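Local coordinates for protein beta-galactosidase (Streptococcus pneumoniae, PDB 4CU9) that probably hydrolyses terminal beta-galactosides, the portion described being a carbohydrate-binding module with a galactose-binding-like family domain and a bound calcium ion, at residues D40-S44 against E45-W49; E101-G105 against P106-V110. One frame throughout, in Å; residues are numbered along the deposited sequence. Where two conformers were deposited one is given.

Two local contacts illustrate how loops of a beta-rich module can be shaped by their own near neighbours in sequence. From the N terminus, the chain passes strand 18-21 and enters a long loop, where contact 1 (40-44 with 45-49) closes a turn beside the calcium ion just before strand 49-50. Well after that, contact 2 (101-105 with 106-110) closes the bend by which the chain leaves strand 97-103. The contacts follow one another in series, neither nesting nor crossing. The centres of contact 1 and contact 2 are about 26 Å apart, on opposite sides of the chain's centre. Contact 1 folds the metal-binding loop onto the turn that leads into strand 49-50, whereas contact 2 joins a strand end to the loop after it.

Contact 1: residues D40-S44 against E45-W49; sequences DGDHS and ENRRW. With CA (calcium ion), chain C.
S44 and R47 mark the ends of a type I beta turn, closed by the 3.1 Å bond from R47 N to S44 O. Each also reaches back to the acidic residues of the calcium loop, which couples the turn to the metal site. S44 holds D42 by both carboxylate oxygens: S44 OG donates to the syn lone pair of D42 OD1 at 2.6 Å, while S44 N meets D42 OD2 from above the carboxylate plane at 2.9 Å, making an Asx turn. A second Asx turn precedes it, from D42 N to D40 OD1.

R47 approaches side-on. Its chain is extended to CD and then bends (chi3 58°), turning the guanidinium edge to D40, where two nitrogens share one oxygen. R47 NH2 lies 2.8 Å from D40 OD2, on its anti lone pair, and R47 NE supplements this with a longer bond to the same D40 OD2 at 3.3 Å. The two flat groups are nearly coplanar, 15° apart. The D42 carboxylate instead stands across the guanidinium at 81°, in a looser salt bridge of 3.5 Å between D42 OD2 and R47 NE.

The arginine is thus a second-shell partner: it secures D40 OD2 while D40 OD1 binds the calcium ion at 2.4 Å. D42 contributes its backbone O to the metal, and its OD2, together with R47 O, accepts from a water that is itself a calcium ligand. Sharing charge in this way probably helps the clustered carboxylates coexist.

Y37, I177 and E178 complete the site. The last two come from strand 173-182, which pairs antiparallel with strand 49-50, the strand that begins at W49 as the chain leaves the turn.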
ATOM      1  N   ASP A  40       2.879  -4.170  10.366  1.00 15.84           N
ATOM      2  CA  ASP A  40       3.009  -4.907  11.625  1.00 16.12           C
ATOM      3  C   ASP A  40       4.351  -4.663  12.313  1.00 16.45           C
ATOM      4  O   ASP A  40       4.673  -5.291  13.304  1.00 15.76           O
ATOM      5  CB  ASP A  40       2.778  -6.403  11.385  1.00 15.25           C
ATOM      6  CG  ASP A  40       3.803  -7.023  10.498  1.00 14.78           C
ATOM      7  OD1 ASP A  40       4.715  -6.357   9.958  1.00 13.46           O
ATOM      8  OD2 ASP A  40       3.718  -8.225  10.314  1.00 14.35           O
ATOM      9  N   GLY A  41       5.171  -3.772  11.768  1.00 16.18           N
ATOM     10  CA  GLY A  41       6.489  -3.538  12.346  1.00 16.73           C
ATOM     11  C   GLY A  41       7.535  -4.584  12.026  1.00 17.43           C
ATOM     12  O   GLY A  41       8.713  -4.367  12.313  1.00 18.24           O
ATOM     13  N   ASP A  42       7.108  -5.719  11.448  1.00 17.06           N
ATOM     14  CA  ASP A  42       7.971  -6.852  11.198  1.00 17.27           C
ATOM     15  C   ASP A  42       8.593  -6.693   9.812  1.00 16.86           C
ATOM     16  O   ASP A  42       7.930  -6.262   8.879  1.00 14.09           O
ATOM     17  CB  ASP A  42       7.182  -8.167  11.315  1.00 19.66           C
ATOM     18  CG  ASP A  42       7.919  -9.343  10.723  1.00 21.12           C
ATOM     19  OD1 ASP A  42       8.709  -9.975  11.446  1.00 23.37           O
ATOM     20  OD2 ASP A  42       7.759  -9.607   9.500  1.00 21.45           O
ATOM     21  N   HIS A  43       9.871  -7.046   9.694  1.00 17.60           N
ATOM     22  CA  HIS A  43      10.574  -6.968   8.427  1.00 19.24           C
ATOM     23  C   HIS A  43      11.075  -8.332   7.957  1.00 18.42           C
ATOM     24  O   HIS A  43      12.028  -8.402   7.226  1.00 17.42           O
ATOM     25  CB  HIS A  43      11.687  -5.917   8.489  1.00 19.68           C
ATOM     26  CG  HIS A  43      11.172  -4.518   8.645  1.00 21.37           C
ATOM     27  ND1 HIS A  43      11.034  -3.641   7.586  1.00 19.89           N
ATOM     28  CD2 HIS A  43      10.741  -3.849   9.738  1.00 22.24           C
ATOM     29  CE1 HIS A  43      10.536  -2.496   8.020  1.00 20.77           C
ATOM     30  NE2 HIS A  43      10.345  -2.595   9.324  1.00 21.98           N
ATOM     31  N   SER A  44      10.377  -9.411   8.329  1.00 19.46           N
ATOM     32  CA  SER A  44      10.710 -10.741   7.853  1.00 21.25           C
ATOM     33  C   SER A  44      10.301 -10.879   6.384  1.00 21.74           C
ATOM     34  O   SER A  44       9.171 -10.545   6.013  1.00 20.07           O
ATOM     35  CB  SER A  44       9.953 -11.815   8.659  1.00 23.46           C
ATOM     36  OG  SER A  44      10.095 -11.618  10.056  1.00 26.01           O
ATOM     37  N   GLU A  45      11.191 -11.428   5.571  1.00 22.79           N
ATOM     38  CA  GLU A  45      10.919 -11.702   4.156  1.00 24.53           C
ATOM     39  C   GLU A  45       9.771 -12.665   3.939  1.00 23.73           C
ATOM     40  O   GLU A  45       9.133 -12.642   2.874  1.00 23.91           O
ATOM     41  CB  GLU A  45      12.194 -12.209   3.444  1.00 29.39           C
ATOM     42  CG  GLU A  45      13.315 -11.195   3.521  1.00 32.77           C
ATOM     43  CD  GLU A  45      14.500 -11.489   2.622  1.00 38.74           C
ATOM     44  OE1 GLU A  45      14.543 -12.556   1.974  1.00 40.14           O
ATOM     45  OE2 GLU A  45      15.405 -10.628   2.583  1.00 44.05           O
ATOM     46  N   ASN A  46       9.480 -13.476   4.946  0.50 23.15           N
ATOM     47  CA  ASN A  46       8.418 -14.473   4.843  0.50 23.72           C
ATOM     48  C   ASN A  46       7.040 -13.983   5.273  0.50 22.75           C
ATOM     49  O   ASN A  46       6.081 -14.748   5.234  0.50 22.90           O
ATOM     50  CB  ASN A  46       8.816 -15.719   5.633  0.50 24.59           C
ATOM     51  CG  ASN A  46       9.927 -16.494   4.953  0.50 25.39           C
ATOM     52  OD1 ASN A  46      10.967 -16.769   5.546  0.50 25.37           O
ATOM     53  ND2 ASN A  46       9.714 -16.835   3.687  0.50 26.28           N
ATOM     54  N   ARG A  47       6.949 -12.710   5.670  1.00 21.93           N
ATOM     55  CA  ARG A  47       5.675 -12.072   5.963  1.00 19.55           C
ATOM     56  C   ARG A  47       5.520 -10.868   5.047  1.00 18.66           C
ATOM     57  O   ARG A  47       5.899  -9.751   5.388  1.00 17.89           O
ATOM     58  CB  ARG A  47       5.612 -11.644   7.416  1.00 20.76           C
ATOM     59  CG  ARG A  47       5.606 -12.799   8.415  1.00 23.21           C
ATOM     60  CD  ARG A  47       5.816 -12.308   9.837  1.00 24.28           C
ATOM     61  NE  ARG A  47       4.794 -11.329  10.280  1.00 26.57           N
ATOM     62  CZ  ARG A  47       3.646 -11.650  10.891  1.00 29.06           C
ATOM     63  NH1 ARG A  47       3.336 -12.920  11.130  1.00 30.48           N
ATOM     64  NH2 ARG A  47       2.800 -10.697  11.277  1.00 32.56           N
ATOM     65  N   ARG A  48       4.966 -11.093   3.870  1.00 16.70           N
ATOM     66  CA  ARG A  48       4.844 -10.013   2.897  1.00 15.95           C
ATOM     67  C   ARG A  48       3.422  -9.894   2.360  1.00 13.89           C
ATOM     68  O   ARG A  48       2.622 -10.823   2.459  1.00 12.92           O
ATOM     69  CB  ARG A  48       5.819 -10.235   1.755  1.00 18.40           C
ATOM     70  CG  ARG A  48       5.572 -11.547   1.046  1.00 20.05           C
ATOM     71  CD  ARG A  48       6.811 -12.080   0.415  1.00 22.54           C
ATOM     72  NE  ARG A  48       6.497 -13.333  -0.273  1.00 23.81           N
ATOM     73  CZ  ARG A  48       7.021 -14.522   0.017  1.00 23.59           C
ATOM     74  NH1 ARG A  48       7.919 -14.673   0.969  1.00 22.78           N
ATOM     75  NH2 ARG A  48       6.651 -15.572  -0.683  1.00 26.65           N
ATOM     76  N   TRP A  49       3.109  -8.707   1.875  1.00 11.38           N
ATOM     77  CA  TRP A  49       1.966  -8.494   1.039  1.00 10.30           C
ATOM     78  C   TRP A  49       2.432  -8.613  -0.406  1.00 10.24           C
ATOM     79  O   TRP A  49       3.483  -8.114  -0.787  1.00 10.15           O
ATOM     80  CB  TRP A  49       1.359  -7.107   1.279  1.00 10.22           C
ATOM     81  CG  TRP A  49       0.389  -6.757   0.209  1.00 10.05           C
ATOM     82  CD1 TRP A  49      -0.911  -7.136   0.135  1.00  9.97           C
ATOM     83  CD2 TRP A  49       0.663  -6.024  -0.960  1.00 10.00           C
ATOM     84  NE1 TRP A  49      -1.483  -6.642  -1.010  1.00  9.70           N
ATOM     85  CE2 TRP A  49      -0.531  -5.959  -1.705  1.00  9.77           C
ATOM     86  CE3 TRP A  49       1.803  -5.363  -1.448  1.00  9.95           C
ATOM     87  CZ2 TRP A  49      -0.613  -5.292  -2.914  1.00  9.97           C
ATOM     88  CZ3 TRP A  49       1.719  -4.707  -2.637  1.00 10.40           C
ATOM     89  CH2 TRP A  49       0.524  -4.685  -3.375  1.00  9.87           C
TER
HETATM   90 CA    CA C2999       5.807  -6.095   7.873  1.00 12.54          CA
HETATM   91  O   HOH W   1       6.259  -8.339   7.543  1.00 12.39           O

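Contact 2: residues E101-G105 against P106-V110; sequences ERYVG and PGFEV
At the exit of strand 97-103, Y103, the last residue of the strand, reaches ahead along the bend that follows and packs against P106 and F108 of the loop. The hydrogen bond across the bend runs from Y103 OH to P106 O and is 2.6 Å long. It arrives in the carbonyl plane on a lone pair, with a C=O...donor angle of 134°, and the acceptor in turn lies at the ring edge, near the plane of the tyrosine. The hydroxyl therefore bridges the bend three residues ahead and helps hold that peptide in place.

A chi1 of -177° swings the Y103 ring away from its own N and beneath the backbone that follows. G105 N sits over the ring centre, 3.3 Å above its plane, and G105, lacking a side chain, lets the chain pass closely there. P106 adds a loose apolar touch from its pyrrolidine ring, where P106 CD lies 4.4 Å from Y103 CZ.

F108 approaches from the other side of the tyrosine plane. The two side chains run past each other in opposite directions, and one flank of the phenylalanine ring makes the touch: F108 CD1 is 3.4 Å from Y103 CE2, and F108 CE1 is 3.7 Å from Y103 CD2. Ring centroids are 4.9 Å apart with planes at 70°, an oblique meeting.

F126 touches both rings, and W132 meets Y103 edge-to-face, enlarging the aromatic cluster. Strand 97-103 lies between strands 132-139 and 160-166, antiparallel to both. A tyrosine side chain bonded to a backbone carbonyl ahead thus joins the strand end to the loop, within the antiparallel beta framework of a galactose-binding-like module.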
ATOM      1  N   GLU A 101      -0.134   8.992  -3.119  1.00  9.78           N
ATOM      2  CA  GLU A 101      -1.401   9.674  -3.108  1.00 10.09           C
ATOM      3  C   GLU A 101      -2.027   9.784  -1.740  1.00 10.24           C
ATOM      4  O   GLU A 101      -1.913   8.900  -0.877  1.00 10.33           O
ATOM      5  CB  GLU A 101      -2.402   8.983  -4.045  1.00 10.74           C
ATOM      6  CG  GLU A 101      -1.954   8.962  -5.488  1.00 11.04           C
ATOM      7  CD  GLU A 101      -2.880   8.205  -6.423  1.00 12.42           C
ATOM      8  OE1 GLU A 101      -3.446   7.170  -6.003  1.00 12.32           O
ATOM      9  OE2 GLU A 101      -3.031   8.669  -7.587  1.00 14.89           O
ATOM     10  N   ARG A 102      -2.737  10.893  -1.554  1.00 10.68           N
ATOM     11  CA  ARG A 102      -3.493  11.126  -0.332  1.00 10.74           C
ATOM     12  C   ARG A 102      -4.982  11.050  -0.631  1.00 10.33           C
ATOM     13  O   ARG A 102      -5.429  11.459  -1.691  1.00 10.31           O
ATOM     14  CB  ARG A 102      -3.128  12.485   0.285  1.00 11.79           C
ATOM     15  CG  ARG A 102      -3.467  13.685  -0.575  1.00 12.49           C
ATOM     16  CD  ARG A 102      -2.953  14.971   0.070  1.00 14.49           C
ATOM     17  NE  ARG A 102      -3.129  16.154  -0.775  1.00 15.52           N
ATOM     18  CZ  ARG A 102      -4.183  16.960  -0.750  1.00 16.48           C
ATOM     19  NH1 ARG A 102      -5.192  16.729   0.063  1.00 17.99           N
ATOM     20  NH2 ARG A 102      -4.217  18.021  -1.543  1.00 18.77           N
ATOM     21  N   TYR A 103      -5.756  10.526   0.315  1.00  9.78           N
ATOM     22  CA  TYR A 103      -7.178  10.374   0.111  1.00  9.49           C
ATOM     23  C   TYR A 103      -7.860  11.745   0.196  1.00  9.93           C
ATOM     24  O   TYR A 103      -7.623  12.484   1.128  1.00  9.86           O
ATOM     25  CB  TYR A 103      -7.765   9.390   1.112  1.00  9.65           C
ATOM     26  CG  TYR A 103      -9.227   9.140   0.905  1.00 10.05           C
ATOM     27  CD1 TYR A 103      -9.667   8.416  -0.204  1.00 10.16           C
ATOM     28  CD2 TYR A 103     -10.182   9.642   1.803  1.00  9.98           C
ATOM     29  CE1 TYR A 103     -11.017   8.203  -0.402  1.00  9.95           C
ATOM     30  CE2 TYR A 103     -11.537   9.441   1.589  1.00 10.06           C
ATOM     31  CZ  TYR A 103     -11.938   8.711   0.492  1.00 10.24           C
ATOM     32  OH  TYR A 103     -13.280   8.466   0.265  1.00  9.98           O
ATOM     33  N   VAL A 104      -8.691  12.058  -0.787  1.00  9.90           N
ATOM     34  CA  VAL A 104      -9.432  13.321  -0.811  1.00 11.43           C
ATOM     35  C   VAL A 104     -10.916  13.069  -1.099  1.00 12.20           C
ATOM     36  O   VAL A 104     -11.644  14.004  -1.452  1.00 11.95           O
ATOM     37  CB  VAL A 104      -8.886  14.279  -1.883  1.00 11.96           C
ATOM     38  CG1 VAL A 104      -7.463  14.762  -1.571  1.00 12.74           C
ATOM     39  CG2 VAL A 104      -8.929  13.628  -3.269  1.00 12.00           C
ATOM     40  N   GLY A 105     -11.377  11.821  -0.921  1.00 11.74           N
ATOM     41  CA  GLY A 105     -12.758  11.506  -1.226  1.00 12.06           C
ATOM     42  C   GLY A 105     -13.707  11.722  -0.060  1.00 12.47           C
ATOM     43  O   GLY A 105     -13.366  12.349   0.961  1.00 11.35           O
ATOM     44  N   PRO A 106     -14.928  11.197  -0.192  1.00 13.61           N
ATOM     45  CA  PRO A 106     -15.892  11.338   0.904  1.00 13.95           C
ATOM     46  C   PRO A 106     -15.518  10.564   2.154  1.00 14.18           C
ATOM     47  O   PRO A 106     -14.579   9.735   2.143  1.00 13.03           O
ATOM     48  CB  PRO A 106     -17.189  10.825   0.283  1.00 14.64           C
ATOM     49  CG  PRO A 106     -16.738   9.829  -0.741  1.00 14.63           C
ATOM     50  CD  PRO A 106     -15.492  10.441  -1.325  1.00 14.19           C
ATOM     51  N   GLY A 107     -16.242  10.823   3.244  1.00 13.75           N
ATOM     52  CA  GLY A 107     -16.085  10.042   4.446  1.00 13.41           C
ATOM     53  C   GLY A 107     -16.328   8.569   4.115  1.00 13.28           C
ATOM     54  O   GLY A 107     -16.996   8.235   3.146  1.00 14.13           O
ATOM     55  N   PHE A 108     -15.711   7.683   4.860  1.00 13.34           N
ATOM     56  CA  PHE A 108     -15.708   6.242   4.537  1.00 12.69           C
ATOM     57  C   PHE A 108     -15.507   5.418   5.781  1.00 13.49           C
ATOM     58  O   PHE A 108     -15.163   5.943   6.844  1.00 13.11           O
ATOM     59  CB  PHE A 108     -14.567   5.927   3.549  1.00 12.87           C
ATOM     60  CG  PHE A 108     -13.189   6.201   4.129  1.00 12.26           C
ATOM     61  CD1 PHE A 108     -12.691   7.466   4.147  1.00 12.25           C
ATOM     62  CD2 PHE A 108     -12.399   5.182   4.620  1.00 12.53           C
ATOM     63  CE1 PHE A 108     -11.448   7.733   4.714  1.00 12.45           C
ATOM     64  CE2 PHE A 108     -11.158   5.436   5.170  1.00 12.48           C
ATOM     65  CZ  PHE A 108     -10.663   6.709   5.190  1.00 12.10           C
ATOM     66  N   GLU A 109     -15.745   4.116   5.657  1.00 14.21           N
ATOM     67  CA  GLU A 109     -15.358   3.155   6.673  1.00 15.82           C
ATOM     68  C   GLU A 109     -14.318   2.212   6.072  1.00 14.51           C
ATOM     69  O   GLU A 109     -14.155   2.155   4.863  1.00 13.90           O
ATOM     70  CB  GLU A 109     -16.572   2.361   7.230  1.00 17.67           C
ATOM     71  CG  GLU A 109     -17.345   1.532   6.210  1.00 21.17           C
ATOM     72  CD  GLU A 109     -18.610   0.899   6.835  1.00 23.04           C
ATOM     73  OE1 GLU A 109     -18.517  -0.043   7.660  1.00 28.86           O
ATOM     74  OE2 GLU A 109     -19.706   1.362   6.526  1.00 22.52           O
ATOM     75  N   VAL A 110     -13.618   1.488   6.939  1.00 14.48           N
ATOM     76  CA  VAL A 110     -12.678   0.440   6.504  1.00 13.27           C
ATOM     77  C   VAL A 110     -13.450  -0.534   5.627  1.00 12.73           C
ATOM     78  O   VAL A 110     -14.529  -1.007   6.014  1.00 13.43           O
ATOM     79  CB  VAL A 110     -12.078  -0.325   7.696  1.00 12.86           C
ATOM     80  CG1 VAL A 110     -11.263  -1.497   7.188  1.00 12.52           C
ATOM     81  CG2 VAL A 110     -11.208   0.618   8.525  1.00 13.07           C
TER